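Local coordinates for protein DNA-(apurinic or apyrimidinic site) endonuclease 2 (Xenopus laevis, PDB 6WCD) that acts as a metal-dependent nuclease in DNA base excision repair, incising the backbone at abasic sites and resecting DNA ends 3' to 5', at residues A[10-15]-A[44-49]; A[100-105]-A[164-169]; A[289-294]-A[299-304]. All blocks are in the same frame, centred on the assembly; numbering follows the deposited sequence.

Overall arrangement
The three contacts follow one another along the catalytic domain, which has the DNase I-like endonuclease/exonuclease/phosphatase fold. Contact 1 joins the loop between strand 2-7 and helix 18-25 to the short helix 44-47. Contact 2 links the loop before helix 107-114 to helix 152-173; its centre is about 32 Å from that of contact 1, on the opposite side of the chain's centre. Contact 3, last along the chain, is the hairpin of strands 286-291 and 303-307, centred about 19 Å from contact 1 and 29 Å from contact 2. Strand 2-7 runs into loop 10-15 and pairs with strand 303-307, so contacts 1 and 3 border the metal-binding region, whereas contact 2 lies at the surface, away from the active site.

Contact 1. Residues A[10-15]-A[44-49]; sequences GIRATR and EPSAIV. With BU1 (1,4-butanediol), chain F.
Ile11 and Ser46 meet by van der Waals packing, the CG2 methyl of Ile11 lying 3.5 Å from OG of Ser46 and also close to its CB. The methyl faces the helix because CG2 stands anti to the backbone N of Ile11, with CG1 at chi1 -70°. CD1 of the same side chain comes near the backbone O of Ser46, which the contact buries and which has no partner in the model. A branched aliphatic suits this place, since it also touches Leu18 of helix 18-25; a small serine lets the two backbones come close. Arg12 adds to the packing, its NH2 lying 3.7 Å from CG of Pro45.

The polar contacts centre on Asp43, which ties both sides together through a salt bridge with Arg12 NH2 and a hydrogen bond with Ser46 OG. The Arg12 chain bends at chi2 (-70°) and runs past Ser46, bringing NE 3.4 Å from OG of Ser46. In the DNase I-like fold of this domain, residues 10-15 follow the first strand, just beyond the magnesium ligand Asn9. Within that turn, OG1 of Thr14 donates a hydrogen bond of 2.8 Å to the carbonyl O of Ile11.

Butanediol packs on the loop: its O5 is 3.2 Å from CB of Arg12, and its O6 is 3.6 Å from CB of Ala13. The edge of the Arg15 guanidinium faces the diol, with NH2 3.3 Å from BU1 C4.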
# COMPACT_ATOMS: atom_id res chain seq x y z
N GLY A 10 10.37 2.69 -8.68
CA GLY A 10 10.94 1.76 -9.64
C GLY A 10 11.85 0.74 -8.92
O GLY A 10 12.92 1.11 -8.41
N ILE A 11 11.48 -0.53 -8.92
CA ILE A 11 12.34 -1.56 -8.31
C ILE A 11 13.72 -1.57 -8.93
O ILE A 11 14.74 -1.56 -8.23
CB ILE A 11 11.69 -2.94 -8.42
CG1 ILE A 11 10.48 -3.03 -7.49
CG2 ILE A 11 12.68 -4.05 -8.06
CD1 ILE A 11 9.67 -4.32 -7.66
N ARG A 12 13.80 -1.60 -10.25
CA ARG A 12 15.08 -1.62 -10.95
C ARG A 12 15.90 -0.36 -10.68
O ARG A 12 17.13 -0.42 -10.59
CB ARG A 12 14.86 -1.81 -12.44
CG ARG A 12 14.41 -3.23 -12.85
CD ARG A 12 15.54 -4.16 -12.68
NE ARG A 12 15.28 -5.50 -13.20
CZ ARG A 12 16.25 -6.36 -13.41
NH1 ARG A 12 17.52 -6.03 -13.14
NH2 ARG A 12 15.99 -7.54 -13.99
N ALA A 13 15.23 0.80 -10.55
CA ALA A 13 15.92 2.08 -10.43
C ALA A 13 16.68 2.24 -9.11
O ALA A 13 17.53 3.13 -9.00
CB ALA A 13 14.88 3.18 -10.60
N THR A 14 16.42 1.41 -8.12
CA THR A 14 17.22 1.46 -6.90
C THR A 14 18.66 1.04 -7.13
O THR A 14 19.54 1.41 -6.34
CB THR A 14 16.64 0.56 -5.81
OG1 THR A 14 16.65 -0.82 -6.25
CG2 THR A 14 15.25 0.96 -5.45
N ARG A 15 18.94 0.29 -8.21
CA ARG A 15 20.27 -0.18 -8.55
C ARG A 15 20.89 -1.05 -7.46
O ARG A 15 22.12 -1.10 -7.31
CB ARG A 15 21.19 0.98 -8.95
CG ARG A 15 20.66 1.77 -10.16
CD ARG A 15 20.41 0.85 -11.38
NE ARG A 15 19.96 1.58 -12.55
CZ ARG A 15 20.77 2.11 -13.45
NH1 ARG A 15 22.09 1.94 -13.35
NH2 ARG A 15 20.24 2.77 -14.47
N GLU A 44 11.64 -11.18 -14.22
CA GLU A 44 11.60 -12.22 -13.20
C GLU A 44 12.39 -11.82 -11.97
O GLU A 44 11.92 -12.06 -10.85
CB GLU A 44 12.11 -13.53 -13.79
CG GLU A 44 11.87 -14.70 -12.87
CD GLU A 44 12.53 -15.97 -13.39
OE1 GLU A 44 13.71 -15.90 -13.78
OE2 GLU A 44 11.86 -17.02 -13.43
N PRO A 45 13.56 -11.19 -12.09
CA PRO A 45 14.30 -10.85 -10.85
C PRO A 45 13.59 -9.86 -9.97
O PRO A 45 13.86 -9.85 -8.77
CB PRO A 45 15.62 -10.29 -11.39
CG PRO A 45 15.80 -10.97 -12.74
CD PRO A 45 14.37 -11.03 -13.30
N SER A 46 12.74 -8.99 -10.50
CA SER A 46 12.02 -8.04 -9.69
C SER A 46 10.78 -8.66 -9.09
O SER A 46 10.25 -8.10 -8.12
CB SER A 46 11.67 -6.82 -10.52
OG SER A 46 12.82 -6.10 -10.90
N ALA A 47 10.29 -9.74 -9.63
CA ALA A 47 9.03 -10.34 -9.18
C ALA A 47 9.23 -11.52 -8.26
O ALA A 47 8.44 -11.69 -7.32
CB ALA A 47 8.20 -10.77 -10.38
N ILE A 48 10.24 -12.35 -8.48
CA ILE A 48 10.45 -13.58 -7.74
C ILE A 48 11.75 -13.44 -6.97
O ILE A 48 12.84 -13.33 -7.57
CB ILE A 48 10.44 -14.79 -8.67
CG1 ILE A 48 9.01 -14.92 -9.23
CG2 ILE A 48 10.74 -16.08 -7.88
CD1 ILE A 48 8.83 -15.99 -10.23
N VAL A 49 11.65 -13.39 -5.64
CA VAL A 49 12.81 -13.21 -4.79
C VAL A 49 12.90 -14.37 -3.81
O VAL A 49 11.90 -14.69 -3.14
CB VAL A 49 12.70 -11.86 -4.02
CG1 VAL A 49 13.90 -11.67 -3.17
CG2 VAL A 49 12.56 -10.70 -5.00
C1 BU1 F . 14.95 0.74 -15.35
C2 BU1 F . 15.94 1.28 -14.30
C3 BU1 F . 15.78 2.80 -14.18
C4 BU1 F . 17.10 3.47 -13.78
O5 BU1 F . 14.90 -0.68 -15.42
O6 BU1 F . 16.84 4.74 -13.22

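Contact 2. Residues A[100-105]-A[164-169]; sequences GNTEQF and LQTRAE
Thr166 carries this contact with a single methyl, CG2, which meets the loop at Gly100, Asn101 and Thr102. Its nearest atom there is the backbone O of Asn101, 3.6 Å away, followed by N of Asn101 at 3.9 Å. Gly100 presents CA to the same methyl at 4.1 Å; glycine suits the place because a side chain would run into Thr166 CG2, and its backbone angles would press a CB against the preceding carbonyl. CG2 of Thr102 adds a looser methyl-to-methyl approach. Helix 152-173 packs on strand 133-142 through Leu164 and Ala168, while Thr102 and Phe105 of the loop touch Leu110 of helix 107-114.

No hydrogen bond joins 100-105 to 164-169. With CG2 anti to the backbone N (OG1 at chi1 -65°), the Thr166 methyl is turned to the loop while OG1 bonds to the carbonyl O of His162, one turn earlier. In the loop, OD1 of Asn101 accepts from N of Glu103 at 2.8 Å, a nearly straight bond (165°) that forms an Asx turn. A type I beta turn from Thr102 to Phe105 overlaps it, closed by Phe105 N to Thr102 O at 2.9 Å.

Gln104 OE1 bonds to His162, and Phe105 makes a cation-pi contact with Arg159. The Thr166 contact itself is purely van der Waals, which implies a modest, direction-free touch, with the loop's orientation probably set by these helix partners.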
# COMPACT_ATOMS: atom_id res chain seq x y z
N GLY A 100 -18.44 -4.18 -1.36
CA GLY A 100 -19.22 -3.02 -1.01
C GLY A 100 -20.10 -2.57 -2.18
O GLY A 100 -20.09 -3.13 -3.28
N ASN A 101 -20.87 -1.53 -1.91
CA ASN A 101 -21.88 -1.04 -2.84
C ASN A 101 -21.22 -0.06 -3.80
O ASN A 101 -20.80 1.02 -3.40
CB ASN A 101 -23.02 -0.39 -2.07
CG ASN A 101 -24.11 0.11 -2.98
OD1 ASN A 101 -23.87 0.38 -4.13
ND2 ASN A 101 -25.33 0.20 -2.46
N THR A 102 -21.11 -0.45 -5.07
CA THR A 102 -20.49 0.44 -6.05
C THR A 102 -21.51 0.95 -7.06
O THR A 102 -21.17 1.25 -8.20
CB THR A 102 -19.29 -0.22 -6.75
OG1 THR A 102 -19.70 -1.45 -7.36
CG2 THR A 102 -18.19 -0.51 -5.76
N GLU A 103 -22.78 1.07 -6.64
CA GLU A 103 -23.85 1.56 -7.51
C GLU A 103 -23.51 2.88 -8.19
O GLU A 103 -23.97 3.14 -9.30
CB GLU A 103 -25.13 1.72 -6.68
CG GLU A 103 -26.43 1.68 -7.45
CD GLU A 103 -27.62 1.47 -6.52
OE1 GLU A 103 -27.48 1.76 -5.31
OE2 GLU A 103 -28.68 1.00 -6.99
N GLN A 104 -22.73 3.71 -7.53
CA GLN A 104 -22.39 5.03 -8.07
C GLN A 104 -21.34 4.96 -9.17
O GLN A 104 -21.06 5.99 -9.78
CB GLN A 104 -21.82 5.94 -6.98
CG GLN A 104 -22.73 6.21 -5.82
CD GLN A 104 -21.94 6.36 -4.52
OE1 GLN A 104 -20.83 5.85 -4.40
NE2 GLN A 104 -22.53 7.05 -3.55
N PHE A 105 -20.74 3.80 -9.42
CA PHE A 105 -19.72 3.64 -10.46
C PHE A 105 -20.20 2.77 -11.63
O PHE A 105 -20.56 1.60 -11.44
CB PHE A 105 -18.48 2.94 -9.87
CG PHE A 105 -17.83 3.61 -8.69
CD1 PHE A 105 -18.30 3.43 -7.42
CD2 PHE A 105 -16.64 4.35 -8.86
CE1 PHE A 105 -17.64 4.01 -6.32
CE2 PHE A 105 -16.03 4.94 -7.80
CZ PHE A 105 -16.49 4.78 -6.54
N LEU A 164 -11.57 3.11 -2.82
CA LEU A 164 -10.75 2.57 -1.74
C LEU A 164 -11.51 2.56 -0.43
O LEU A 164 -11.52 1.54 0.26
CB LEU A 164 -9.49 3.41 -1.63
CG LEU A 164 -8.60 3.13 -0.42
CD1 LEU A 164 -8.10 1.69 -0.42
CD2 LEU A 164 -7.42 4.11 -0.47
N GLN A 165 -12.18 3.66 -0.09
CA GLN A 165 -12.99 3.68 1.13
C GLN A 165 -14.08 2.64 1.09
O GLN A 165 -14.31 1.91 2.09
CB GLN A 165 -13.55 5.08 1.36
CG GLN A 165 -14.43 5.17 2.55
CD GLN A 165 -14.74 6.57 2.94
OE1 GLN A 165 -14.54 7.51 2.17
NE2 GLN A 165 -15.29 6.73 4.15
N THR A 166 -14.79 2.56 -0.02
CA THR A 166 -15.88 1.60 -0.15
C THR A 166 -15.37 0.19 0.11
O THR A 166 -15.98 -0.59 0.84
CB THR A 166 -16.50 1.71 -1.53
OG1 THR A 166 -17.11 3.00 -1.69
CG2 THR A 166 -17.62 0.68 -1.71
N ARG A 167 -14.27 -0.18 -0.53
CA ARG A 167 -13.79 -1.54 -0.41
C ARG A 167 -13.28 -1.83 1.00
O ARG A 167 -13.55 -2.88 1.57
CB ARG A 167 -12.70 -1.81 -1.44
CG ARG A 167 -12.17 -3.25 -1.39
CD ARG A 167 -13.26 -4.23 -1.81
NE ARG A 167 -12.84 -5.63 -1.80
CZ ARG A 167 -12.09 -6.19 -2.74
NH1 ARG A 167 -11.62 -5.48 -3.73
NH2 ARG A 167 -11.78 -7.49 -2.67
N ALA A 168 -12.47 -0.92 1.55
CA ALA A 168 -11.85 -1.15 2.85
C ALA A 168 -12.90 -1.27 3.94
O ALA A 168 -12.80 -2.14 4.81
CB ALA A 168 -10.88 -0.03 3.16
N GLU A 169 -13.92 -0.42 3.89
CA GLU A 169 -14.99 -0.49 4.89
C GLU A 169 -15.83 -1.75 4.71
O GLU A 169 -16.31 -2.33 5.71
CB GLU A 169 -15.83 0.79 4.85
CG GLU A 169 -14.99 1.96 5.33
CD GLU A 169 -15.76 3.27 5.42
OE1 GLU A 169 -16.98 3.32 5.11
OE2 GLU A 169 -15.11 4.25 5.80

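Contact 3. Residues A[289-294]-A[299-304]; sequences SVIMPE and DHCPVK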
# COMPACT_ATOMS: atom_id res chain seq x y z
N SER A 289 4.76 2.63 15.05
CA SER A 289 4.70 2.94 13.63
C SER A 289 5.66 4.09 13.43
O SER A 289 5.55 5.08 14.14
CB SER A 289 3.28 3.31 13.24
OG SER A 289 3.19 3.59 11.87
N VAL A 290 6.60 3.94 12.50
CA VAL A 290 7.73 4.83 12.37
C VAL A 290 7.98 5.15 10.89
O VAL A 290 7.45 4.51 9.97
CB VAL A 290 9.02 4.24 12.98
CG1 VAL A 290 8.80 3.84 14.47
CG2 VAL A 290 9.49 3.07 12.20
N ILE A 291 8.85 6.13 10.70
CA ILE A 291 9.43 6.51 9.41
C ILE A 291 10.85 5.94 9.39
O ILE A 291 11.52 5.90 10.42
CB ILE A 291 9.49 8.04 9.21
CG1 ILE A 291 8.24 8.73 9.76
CG2 ILE A 291 9.72 8.39 7.74
CD1 ILE A 291 6.99 8.35 9.03
N MET A 292 11.33 5.52 8.23
CA MET A 292 12.70 5.00 8.05
C MET A 292 13.52 5.91 7.12
O MET A 292 13.86 5.54 5.99
CB MET A 292 12.63 3.58 7.47
CG MET A 292 11.80 2.56 8.24
SD MET A 292 11.81 0.92 7.46
CE MET A 292 13.43 0.36 7.99
N PRO A 293 13.87 7.12 7.57
CA PRO A 293 14.51 8.08 6.65
C PRO A 293 15.93 7.67 6.28
O PRO A 293 16.49 8.29 5.34
CB PRO A 293 14.50 9.38 7.46
CG PRO A 293 14.43 9.00 8.80
CD PRO A 293 13.61 7.71 8.88
N GLU A 294 16.50 6.69 6.97
CA GLU A 294 17.84 6.22 6.66
C GLU A 294 17.92 5.37 5.41
O GLU A 294 19.03 5.14 4.90
CB GLU A 294 18.41 5.40 7.84
CG GLU A 294 17.78 4.00 8.09
CD GLU A 294 16.41 3.99 8.77
OE1 GLU A 294 15.86 5.06 9.09
OE2 GLU A 294 15.89 2.86 9.01
N ASP A 299 12.86 8.34 -4.12
CA ASP A 299 12.51 9.68 -3.73
C ASP A 299 11.61 9.69 -2.47
O ASP A 299 11.34 10.67 -1.92
CB ASP A 299 11.96 10.54 -4.88
CG ASP A 299 10.76 9.95 -5.59
OD1 ASP A 299 10.39 8.83 -5.37
OD2 ASP A 299 10.22 10.70 -6.40
N HIS A 300 11.11 8.52 -2.07
CA HIS A 300 10.42 8.36 -0.81
C HIS A 300 11.29 7.50 0.10
O HIS A 300 12.11 6.70 -0.40
CB HIS A 300 9.07 7.63 -0.94
CG HIS A 300 8.07 8.30 -1.82
ND1 HIS A 300 6.79 8.56 -1.37
CD2 HIS A 300 8.09 8.65 -3.12
CE1 HIS A 300 6.08 9.08 -2.35
NE2 HIS A 300 6.84 9.17 -3.43
N CYS A 301 11.04 7.57 1.38
CA CYS A 301 11.58 6.57 2.30
C CYS A 301 10.47 5.67 2.81
O CYS A 301 9.29 6.01 2.72
CB CYS A 301 12.33 7.20 3.47
SG CYS A 301 11.32 8.06 4.65
N PRO A 302 10.80 4.50 3.34
CA PRO A 302 9.77 3.61 3.86
C PRO A 302 9.14 4.09 5.16
O PRO A 302 9.69 4.92 5.90
CB PRO A 302 10.52 2.30 4.13
CG PRO A 302 11.82 2.44 3.41
CD PRO A 302 12.13 3.93 3.44
N VAL A 303 8.00 3.49 5.45
CA VAL A 303 7.36 3.53 6.76
C VAL A 303 7.19 2.09 7.25
O VAL A 303 7.12 1.15 6.45
CB VAL A 303 6.03 4.28 6.74
CG1 VAL A 303 6.27 5.73 6.32
CG2 VAL A 303 5.04 3.68 5.74
N LYS A 304 7.21 1.90 8.57
CA LYS A 304 7.23 0.55 9.13
C LYS A 304 6.38 0.50 10.38
O LYS A 304 6.44 1.39 11.23
CB LYS A 304 8.68 0.14 9.43
CG LYS A 304 8.86 -1.28 9.95
CD LYS A 304 10.35 -1.66 9.94
CE LYS A 304 10.52 -3.05 10.40
NZ LYS A 304 12.00 -3.35 10.29
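Met292 lies against Pro302 and Lys304 at the end of the beta hairpin formed by strands 286-291 and 303-307, at the edge of a sheet of the DNase I-like fold. The antiparallel strands are joined by the hydrogen-bonded pair Val290 and Lys304, with Val290 N to Lys304 O at 2.9 Å and Lys304 N to Val290 O at 3.0 Å. Beyond them, Met292 N donates to Pro302 O at 2.9 Å; Pro302, having no N-H, can serve only as acceptor.

From this fixed backbone the Met292 side chain climbs over the second strand. CB lies 3.6 Å from Pro302 O and near CD of the proline ring. CG, placed anti to the carbonyl carbon (chi1 -55°), is near both Pro302 O and Lys304 CB. The sulfur SD then lies 3.8 Å from CB of Pro302 and equally far from CB of Lys304, and a bend at chi3 (78°) lays CE beside CD of Lys304. A flexible, unbranched thioether fits a groove lined by a proline ring and an aliphatic lysine chain; shortened to an alanine, the side chain would lose CG, SD and CE, and a gap is likely to open against Pro302 CB and Lys304 CB. Lys304 itself is extended, carrying NZ away to the carbonyls of Leu25 and Asp26.

On the other face of the hairpin Ile291 and Val303 pack side by side. The connecting loop leads to Asp299, a magnesium-binding residue, and to His300, predicted to be a proton acceptor, whose ND1 bonds to Asp273. Next to them, Cys301 turns back to the first strand, its CB 3.4 Å from the carbonyl O of Met292.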